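Exported protein (Bacteroides fragilis, PDB 4I17) is of unknown function but is built of TPR repeats, a helical scaffold that in other proteins commonly mediates protein-protein binding. Local coordinates at residues E32-T37 with S42-N47; K126-G131 with G160-N165; T175-A178 with E183-A186. All coordinates share one frame; numbering follows the deposited sequence. Where two conformers were deposited one is given.

Contact 1. Residues E32-T37 with S42-N47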
loop_
_atom_site.group_PDB
_atom_site.type_symbol
_atom_site.label_atom_id
_atom_site.label_comp_id
_atom_site.label_asym_id
_atom_site.label_seq_id
_atom_site.Cartn_x
_atom_site.Cartn_y
_atom_site.Cartn_z
ATOM N N GLU A 32 18.415 17.464 -20.707
ATOM C CA GLU A 32 18.688 18.612 -21.579
ATOM C C GLU A 32 17.762 18.580 -22.789
ATOM O O GLU A 32 17.197 19.602 -23.142
ATOM C CB GLU A 32 20.164 18.628 -22.018
ATOM C CG GLU A 32 20.572 19.924 -22.717
ATOM C CD GLU A 32 20.411 21.235 -21.958
ATOM O OE1 GLU A 32 20.509 21.233 -20.707
ATOM O OE2 GLU A 32 20.228 22.279 -22.626
ATOM N N TYR A 33 17.563 17.404 -23.388
ATOM C CA TYR A 33 16.656 17.260 -24.537
ATOM C C TYR A 33 15.241 17.687 -24.165
ATOM O O TYR A 33 14.626 18.460 -24.903
ATOM C CB TYR A 33 16.688 15.799 -24.996
ATOM C CG TYR A 33 15.495 15.384 -25.820
ATOM C CD1 TYR A 33 15.384 15.751 -27.155
ATOM C CD2 TYR A 33 14.522 14.537 -25.291
ATOM C CE1 TYR A 33 14.299 15.340 -27.931
ATOM C CE2 TYR A 33 13.435 14.120 -26.055
ATOM C CZ TYR A 33 13.337 14.512 -27.376
ATOM O OH TYR A 33 12.279 14.076 -28.124
ATOM N N LEU A 34 14.716 17.191 -23.017
ATOM C CA LEU A 34 13.358 17.536 -22.580
ATOM C C LEU A 34 13.219 19.033 -22.267
ATOM O O LEU A 34 12.218 19.632 -22.645
ATOM C CB LEU A 34 12.918 16.686 -21.390
ATOM C CG LEU A 34 12.734 15.194 -21.744
ATOM C CD1 LEU A 34 12.750 14.320 -20.474
ATOM C CD2 LEU A 34 11.450 14.970 -22.545
ATOM N N LYS A 35 14.214 19.632 -21.634
ATOM C CA LYS A 35 14.223 21.081 -21.377
ATOM C C LYS A 35 14.115 21.882 -22.700
ATOM O O LYS A 35 13.346 22.830 -22.781
ATOM C CB LYS A 35 15.511 21.462 -20.640
ATOM C CG LYS A 35 15.656 22.939 -20.295
ATOM C CD LYS A 35 17.074 23.222 -19.820
ATOM C CE LYS A 35 17.224 24.571 -19.164
ATOM N NZ LYS A 35 18.640 24.840 -18.783
ATOM N N LEU A 36 14.846 21.471 -23.734
ATOM C CA LEU A 36 14.885 22.177 -25.006
ATOM C C LEU A 36 13.695 21.905 -25.952
ATOM O O LEU A 36 13.541 22.630 -26.948
ATOM C CB LEU A 36 16.195 21.840 -25.720
ATOM C CG LEU A 36 17.494 22.258 -24.996
ATOM C CD1 LEU A 36 18.720 21.667 -25.688
ATOM C CD2 LEU A 36 17.628 23.790 -24.927
ATOM N N THR A 37 12.853 20.914 -25.638
ATOM C CA THR A 37 11.699 20.520 -26.468
ATOM C C THR A 37 10.373 20.616 -25.702
ATOM O O THR A 37 9.419 19.888 -26.004
ATOM C CB THR A 37 11.905 19.107 -26.990
ATOM O OG1 THR A 37 12.050 18.251 -25.856
ATOM C CG2 THR A 37 13.118 18.996 -27.918
ATOM N N SER A 42 6.972 12.022 -23.767
ATOM C CA SER A 42 6.697 11.242 -22.556
ATOM C C SER A 42 7.487 9.926 -22.463
ATOM O O SER A 42 7.773 9.469 -21.345
ATOM C CB SER A 42 5.209 10.954 -22.449
ATOM O OG SER A 42 4.740 10.461 -23.689
ATOM N N VAL A 43 7.799 9.290 -23.600
ATOM C CA VAL A 43 8.592 8.035 -23.604
ATOM C C VAL A 43 9.983 8.345 -23.002
ATOM O O VAL A 43 10.441 7.650 -22.086
ATOM C CB VAL A 43 8.710 7.432 -25.035
ATOM C CG1 VAL A 43 9.665 6.235 -25.045
ATOM C CG2 VAL A 43 7.326 7.037 -25.582
ATOM N N THR A 44 10.608 9.450 -23.478
ATOM C CA THR A 44 11.903 9.884 -22.970
ATOM C C THR A 44 11.749 10.367 -21.538
ATOM O O THR A 44 12.611 10.066 -20.732
ATOM C CB THR A 44 12.505 10.943 -23.881
ATOM O OG1 THR A 44 12.733 10.317 -25.145
ATOM C CG2 THR A 44 13.825 11.482 -23.346
ATOM N N ALA A 45 10.650 11.079 -21.201
ATOM C CA ALA A 45 10.455 11.509 -19.801
ATOM C C ALA A 45 10.427 10.311 -18.832
ATOM O O ALA A 45 11.054 10.383 -17.777
ATOM C CB ALA A 45 9.178 12.307 -19.664
ATOM N N TYR A 46 9.724 9.220 -19.192
ATOM C CA TYR A 46 9.668 8.032 -18.364
ATOM C C TYR A 46 11.109 7.464 -18.212
ATOM O O TYR A 46 11.552 7.188 -17.098
ATOM C CB TYR A 46 8.678 6.987 -18.946
ATOM C CG TYR A 46 8.716 5.708 -18.132
ATOM C CD1 TYR A 46 8.019 5.606 -16.928
ATOM C CD2 TYR A 46 9.569 4.664 -18.480
ATOM C CE1 TYR A 46 8.154 4.494 -16.107
ATOM C CE2 TYR A 46 9.709 3.544 -17.668
ATOM C CZ TYR A 46 9.007 3.472 -16.474
ATOM O OH TYR A 46 9.126 2.380 -15.656
ATOM N N ASN A 47 11.840 7.311 -19.337
ATOM C CA ASN A 47 13.204 6.772 -19.267
ATOM C C ASN A 47 14.090 7.653 -18.406
ATOM O O ASN A 47 14.912 7.142 -17.654
ATOM C CB ASN A 47 13.805 6.670 -20.675
ATOM C CG ASN A 47 13.258 5.501 -21.448
ATOM O OD1 ASN A 47 12.756 4.512 -20.887
ATOM N ND2 ASN A 47 13.390 5.566 -22.749
#

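Contact 2. Residues K126-G131 with G160-N165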
loop_
_atom_site.group_PDB
_atom_site.type_symbol
_atom_site.label_atom_id
_atom_site.label_comp_id
_atom_site.label_asym_id
_atom_site.label_seq_id
_atom_site.Cartn_x
_atom_site.Cartn_y
_atom_site.Cartn_z
ATOM N N LYS A 126 2.110 -3.065 12.161
ATOM C CA LYS A 126 2.941 -2.231 13.027
ATOM C C LYS A 126 2.094 -1.675 14.188
ATOM O O LYS A 126 2.513 -1.787 15.339
ATOM C CB LYS A 126 3.574 -1.110 12.182
ATOM C CG LYS A 126 4.468 -0.143 12.950
ATOM C CD LYS A 126 4.756 1.123 12.134
ATOM C CE LYS A 126 3.604 2.110 12.099
ATOM N NZ LYS A 126 3.427 2.812 13.398
ATOM N N PHE A 127 0.878 -1.161 13.904
ATOM C CA PHE A 127 0.001 -0.622 14.954
ATOM C C PHE A 127 -0.579 -1.725 15.839
ATOM O O PHE A 127 -0.726 -1.517 17.045
ATOM C CB PHE A 127 -1.130 0.237 14.381
ATOM C CG PHE A 127 -0.646 1.594 13.906
ATOM C CD1 PHE A 127 -0.248 2.568 14.818
ATOM C CD2 PHE A 127 -0.645 1.916 12.555
ATOM C CE1 PHE A 127 0.187 3.823 14.382
ATOM C CE2 PHE A 127 -0.222 3.180 12.116
ATOM C CZ PHE A 127 0.197 4.124 13.032
ATOM N N GLN A 128 -0.884 -2.887 15.256
ATOM C CA GLN A 128 -1.405 -4.033 16.015
ATOM C C GLN A 128 -0.342 -4.521 17.022
ATOM O O GLN A 128 -0.672 -4.806 18.177
ATOM C CB GLN A 128 -1.793 -5.165 15.056
ATOM C CG GLN A 128 -2.339 -6.386 15.787
ATOM C CD GLN A 128 -2.951 -7.378 14.847
ATOM O OE1 GLN A 128 -3.032 -7.164 13.633
ATOM N NE2 GLN A 128 -3.412 -8.481 15.397
ATOM N N GLN A 129 0.931 -4.588 16.586
ATOM C CA GLN A 129 2.047 -5.014 17.436
ATOM C C GLN A 129 2.290 -4.029 18.587
ATOM O O GLN A 129 2.681 -4.463 19.676
ATOM C CB GLN A 129 3.312 -5.203 16.604
ATOM C CG GLN A 129 3.311 -6.524 15.824
ATOM C CD GLN A 129 4.312 -6.587 14.689
ATOM O OE1 GLN A 129 5.185 -5.719 14.518
ATOM N NE2 GLN A 129 4.210 -7.636 13.882
ATOM N N ALA A 130 1.991 -2.730 18.383
ATOM C CA ALA A 130 2.124 -1.694 19.407
ATOM C C ALA A 130 0.832 -1.522 20.246
ATOM O O ALA A 130 0.736 -0.579 21.043
ATOM C CB ALA A 130 2.509 -0.372 18.757
ATOM N N GLY A 131 -0.134 -2.428 20.066
ATOM C CA GLY A 131 -1.403 -2.431 20.792
ATOM C C GLY A 131 -2.380 -1.316 20.460
ATOM O O GLY A 131 -3.333 -1.092 21.217
ATOM N N GLY A 160 -10.160 -9.651 11.318
ATOM C CA GLY A 160 -10.742 -10.714 12.149
ATOM C C GLY A 160 -9.817 -11.123 13.273
ATOM O O GLY A 160 -10.241 -11.219 14.436
ATOM N N VAL A 161 -8.520 -11.322 12.958
ATOM C CA VAL A 161 -7.545 -11.703 13.995
ATOM C C VAL A 161 -7.369 -10.554 15.011
ATOM O O VAL A 161 -7.242 -10.802 16.233
ATOM C CB VAL A 161 -6.192 -12.079 13.346
ATOM C CG1 VAL A 161 -5.105 -12.239 14.412
ATOM C CG2 VAL A 161 -6.326 -13.356 12.507
ATOM N N LEU A 162 -7.270 -9.314 14.502
ATOM C CA LEU A 162 -7.100 -8.125 15.375
ATOM C C LEU A 162 -8.203 -8.107 16.437
ATOM O O LEU A 162 -7.932 -7.947 17.648
ATOM C CB LEU A 162 -7.184 -6.857 14.498
ATOM C CG LEU A 162 -7.254 -5.500 15.240
ATOM C CD1 LEU A 162 -5.891 -5.143 15.844
ATOM C CD2 LEU A 162 -7.642 -4.380 14.248
ATOM N N PHE A 163 -9.467 -8.207 15.984
ATOM C CA PHE A 163 -10.601 -8.158 16.954
ATOM C C PHE A 163 -10.743 -9.429 17.793
ATOM O O PHE A 163 -11.135 -9.328 18.958
ATOM C CB PHE A 163 -11.913 -7.782 16.235
ATOM C CG PHE A 163 -11.852 -6.281 15.996
ATOM C CD1 PHE A 163 -11.991 -5.384 17.056
ATOM C CD2 PHE A 163 -11.523 -5.772 14.744
ATOM C CE1 PHE A 163 -11.828 -4.009 16.863
ATOM C CE2 PHE A 163 -11.412 -4.383 14.540
ATOM C CZ PHE A 163 -11.556 -3.517 15.606
ATOM N N TYR A 164 -10.379 -10.599 17.259
ATOM C CA TYR A 164 -10.404 -11.856 18.030
ATOM C C TYR A 164 -9.372 -11.772 19.186
ATOM O O TYR A 164 -9.688 -12.114 20.338
ATOM C CB TYR A 164 -10.125 -13.053 17.101
ATOM C CG TYR A 164 -10.033 -14.416 17.760
ATOM C CD1 TYR A 164 -10.827 -14.741 18.860
ATOM C CD2 TYR A 164 -9.227 -15.416 17.222
ATOM C CE1 TYR A 164 -10.744 -15.994 19.467
ATOM C CE2 TYR A 164 -9.160 -16.682 17.802
ATOM C CZ TYR A 164 -9.924 -16.968 18.922
ATOM O OH TYR A 164 -9.862 -18.216 19.500
ATOM N N ASN A 165 -8.185 -11.235 18.897
ATOM C CA ASN A 165 -7.120 -11.080 19.930
ATOM C C ASN A 165 -7.525 -10.033 20.955
ATOM O O ASN A 165 -7.283 -10.199 22.152
ATOM C CB ASN A 165 -5.782 -10.713 19.295
ATOM C CG ASN A 165 -5.139 -11.879 18.601
ATOM O OD1 ASN A 165 -5.597 -13.024 18.701
ATOM N ND2 ASN A 165 -4.027 -11.619 17.923
HETATM O O HOH W 1 -3.289 -8.771 18.074
#

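Contact 3. Residues T175-A178 with E183-A186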
loop_
_atom_site.group_PDB
_atom_site.type_symbol
_atom_site.label_atom_id
_atom_site.label_comp_id
_atom_site.label_asym_id
_atom_site.label_seq_id
_atom_site.Cartn_x
_atom_site.Cartn_y
_atom_site.Cartn_z
ATOM N N THR A 175 -11.630 -12.227 33.847
ATOM C CA THR A 175 -11.802 -13.425 34.676
ATOM C C THR A 175 -11.699 -13.139 36.193
ATOM O O THR A 175 -12.584 -13.564 36.926
ATOM C CB THR A 175 -10.786 -14.501 34.244
ATOM O OG1 THR A 175 -11.033 -14.797 32.874
ATOM C CG2 THR A 175 -10.861 -15.763 35.097
ATOM N N PRO A 176 -10.645 -12.445 36.692
ATOM C CA PRO A 176 -10.540 -12.205 38.135
ATOM C C PRO A 176 -11.650 -11.323 38.713
ATOM O O PRO A 176 -11.832 -11.265 39.925
ATOM C CB PRO A 176 -9.197 -11.477 38.263
ATOM C CG PRO A 176 -8.473 -11.760 37.019
ATOM C CD PRO A 176 -9.493 -11.861 35.970
ATOM N N LEU A 177 -12.396 -10.635 37.846
ATOM C CA LEU A 177 -13.437 -9.704 38.279
ATOM C C LEU A 177 -14.746 -10.393 38.562
ATOM O O LEU A 177 -15.604 -9.792 39.190
ATOM C CB LEU A 177 -13.675 -8.645 37.174
ATOM C CG LEU A 177 -12.463 -7.858 36.658
ATOM C CD1 LEU A 177 -12.856 -6.970 35.473
ATOM C CD2 LEU A 177 -11.849 -7.014 37.758
ATOM N N ALA A 178 -14.947 -11.609 38.045
ATOM C CA ALA A 178 -16.224 -12.313 38.168
ATOM C C ALA A 178 -16.697 -12.420 39.617
ATOM O O ALA A 178 -17.899 -12.304 39.847
ATOM C CB ALA A 178 -16.133 -13.699 37.534
ATOM N N GLU A 183 -19.574 -5.279 38.613
ATOM C CA GLU A 183 -19.835 -4.065 37.815
ATOM C C GLU A 183 -18.842 -3.989 36.633
ATOM O O GLU A 183 -19.231 -3.826 35.467
ATOM C CB GLU A 183 -19.702 -2.823 38.771
ATOM C CG GLU A 183 -19.126 -1.517 38.211
ATOM C CD GLU A 183 -17.643 -1.179 38.321
ATOM O OE1 GLU A 183 -17.104 -1.165 39.452
ATOM O OE2 GLU A 183 -17.057 -0.791 37.283
ATOM N N LYS A 184 -17.548 -4.127 36.944
ATOM C CA LYS A 184 -16.500 -4.060 35.938
ATOM C C LYS A 184 -16.510 -5.319 35.088
ATOM O O LYS A 184 -16.304 -5.250 33.886
ATOM C CB LYS A 184 -15.136 -3.859 36.612
ATOM C CG LYS A 184 -14.078 -3.535 35.568
ATOM C CD LYS A 184 -12.812 -2.947 36.147
ATOM C CE LYS A 184 -11.876 -2.655 34.999
ATOM N NZ LYS A 184 -10.523 -2.265 35.456
ATOM N N TYR A 185 -16.812 -6.477 35.697
ATOM C CA TYR A 185 -16.919 -7.723 34.924
ATOM C C TYR A 185 -17.985 -7.588 33.819
ATOM O O TYR A 185 -17.737 -8.011 32.691
ATOM C CB TYR A 185 -17.320 -8.881 35.859
ATOM C CG TYR A 185 -17.491 -10.196 35.131
ATOM C CD1 TYR A 185 -16.389 -10.935 34.721
ATOM C CD2 TYR A 185 -18.751 -10.747 34.938
ATOM C CE1 TYR A 185 -16.539 -12.165 34.082
ATOM C CE2 TYR A 185 -18.912 -11.987 34.324
ATOM C CZ TYR A 185 -17.804 -12.690 33.894
ATOM O OH TYR A 185 -17.972 -13.903 33.277
ATOM N N ALA A 186 -19.161 -7.000 34.135
ATOM C CA ALA A 186 -20.211 -6.853 33.102
ATOM C C ALA A 186 -19.735 -5.913 31.990
ATOM O O ALA A 186 -19.979 -6.187 30.807
ATOM C CB ALA A 186 -21.501 -6.352 33.727
#

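Contact 1. Residues E32-T37 with S42-N47
L34 of helix 23-36 reaches across to the first turn of helix 42-54 and meets A45 there. Its CD1 lies 3.7 Å from A45 CA and 4.2 Å from A45 CB, so the branch rests on the backbone more closely than on the methyl group. Beside it, T44 pushes its methyl toward the ring of Y33. T44 CG2 is 3.7 Å from Y33 CD2 and approaches the ring at a slant. The same methyl is 4.2 Å from L34 CD1 and links the two pairs. Y33 has CG anti to its backbone N (chi1 160°), and this swings the ring out to T44. T37 OG1 lies over the centre of one ring face, 4.1 Å above the plane. It is held there by donating to Y33 O, with T37 OG1 2.8 Å from that oxygen and above the carbonyl plane. D41, just before helix 42-54, accepts hydrogen bonds from both Y33 OH and T44 OG1 through its OD2. L34, T44 and A45 form the tight, buried side, where Y64 and I67 of helix 58-70 pack on L34 and A45. Y33 marks the looser side and is partly exposed, though K11 of helix 7-19 touches both it and T44. No hydrogen bond joins the two segments directly. The axes of the two short helical segments approach to 10.4 Å, and their directions differ by 142°, roughly antiparallel. Successive helices packed in this way through a short connection fit the helical-hairpin build of TPR proteins.

Contact 2. Residues K126-G131 with G160-N165
Q128 of helix 110-129 lays its side chain along L162 of helix 149-174. The two chains run past each other in opposite directions. L162 CD1 is 3.8 Å from both Q128 CG and Q128 CD, so one methyl packs against the aliphatic part and the base of the amide. The amide nitrogen goes further, and Q128 NE2 ends 3.7 Å from L162 CA. V161 CG1 is a more distant neighbour, 4.2 Å from Q128 NE2. A chi1 of 180° sends Q128 CG straight away from the main-chain nitrogen, and the chain stays extended beyond it, which lets it span the gap. No direct hydrogen bond crosses the contact; a water does the polar work. It accepts from Q128 NE2 at 2.7 Å and from N165 ND2 at 2.9 Å, and so links two amide nitrogens, both donors, which are not bonded to each other. The other end of the Q128 amide is bonded through OE1 to Y140 OH of helix 133-143. With OE1 on Y140 and NE2 on the water, the amide's rotation is probably fixed. Farther out, I133 of helix 133-143 touches L162, and M219 of helix 214-224 touches V161. At G131, which has positive phi, a Schellman motif ends helix 110-129, with N132 N bonded to F127 O and G131 N to Q128 O. This is partly buried packing between helices on either side of helix 133-143 in sequence, consistent with the stacked helices of a TPR superhelix.

Contact 3. Residues T175-A178 with E183-A186
With chi1 at 178°, Y185 points its ring away from its own main-chain nitrogen and carries it from helix 182-209 to A178 in the preceding loop. L177 takes the other course: CG is anti to its carbonyl carbon (chi1 -54°), and CD1 drops toward K184. The ring contact is a CH-pi interaction. A178 CA sits over one face of Y185, 4.0 Å from the ring centroid and 22° off the ring normal. It is offset toward the rim. The methyl follows, with A178 CB 3.8 Å from Y185 CE1. The backbone joins in too, since A178 N is 3.7 Å from Y185 CD1. L177 packs close to the helix backbone. Its CB meets Y185 CB at 3.9 Å, and L177 CD1 lies 3.6 Å from K184 CG. Only the aliphatic part of K184 is used here; its extended chain takes the ammonium end away from the loop. No hydrogen bond crosses the contact. The loop is held by bonds of its own instead: A178 N to T175 O, and P176 O to S180 OG. T175 OG1 bonds back to L171 O in helix 149-174, while K184 N bonds to N181 OD1, just before helix 182-209. The contact packs this loop against the first turn of helix 182-209, on the surface and far from the centre of the molecule, where two successive long helices are joined.

Contact 1 is buried, contact 2 partly buried and contact 3 on the surface. Contacts 1 and 2 lie on opposite sides of the chain's centre, with centres about 47 Å apart. Contacts 2 and 3 are on the same side, about 23 Å apart between centres. Contact 2 uses helix 149-174; contact 3 uses the loop after it and helix 182-209, the next helix in the chain. None of the three has a direct hydrogen bond between its segments. Contact 1 relies on leucine, alanine and threonine methyl contacts beside a tyrosine ring, contact 2 on the methylenes and amide of a glutamine with a bridging water, and contact 3 on a tyrosine face and a lysine stem.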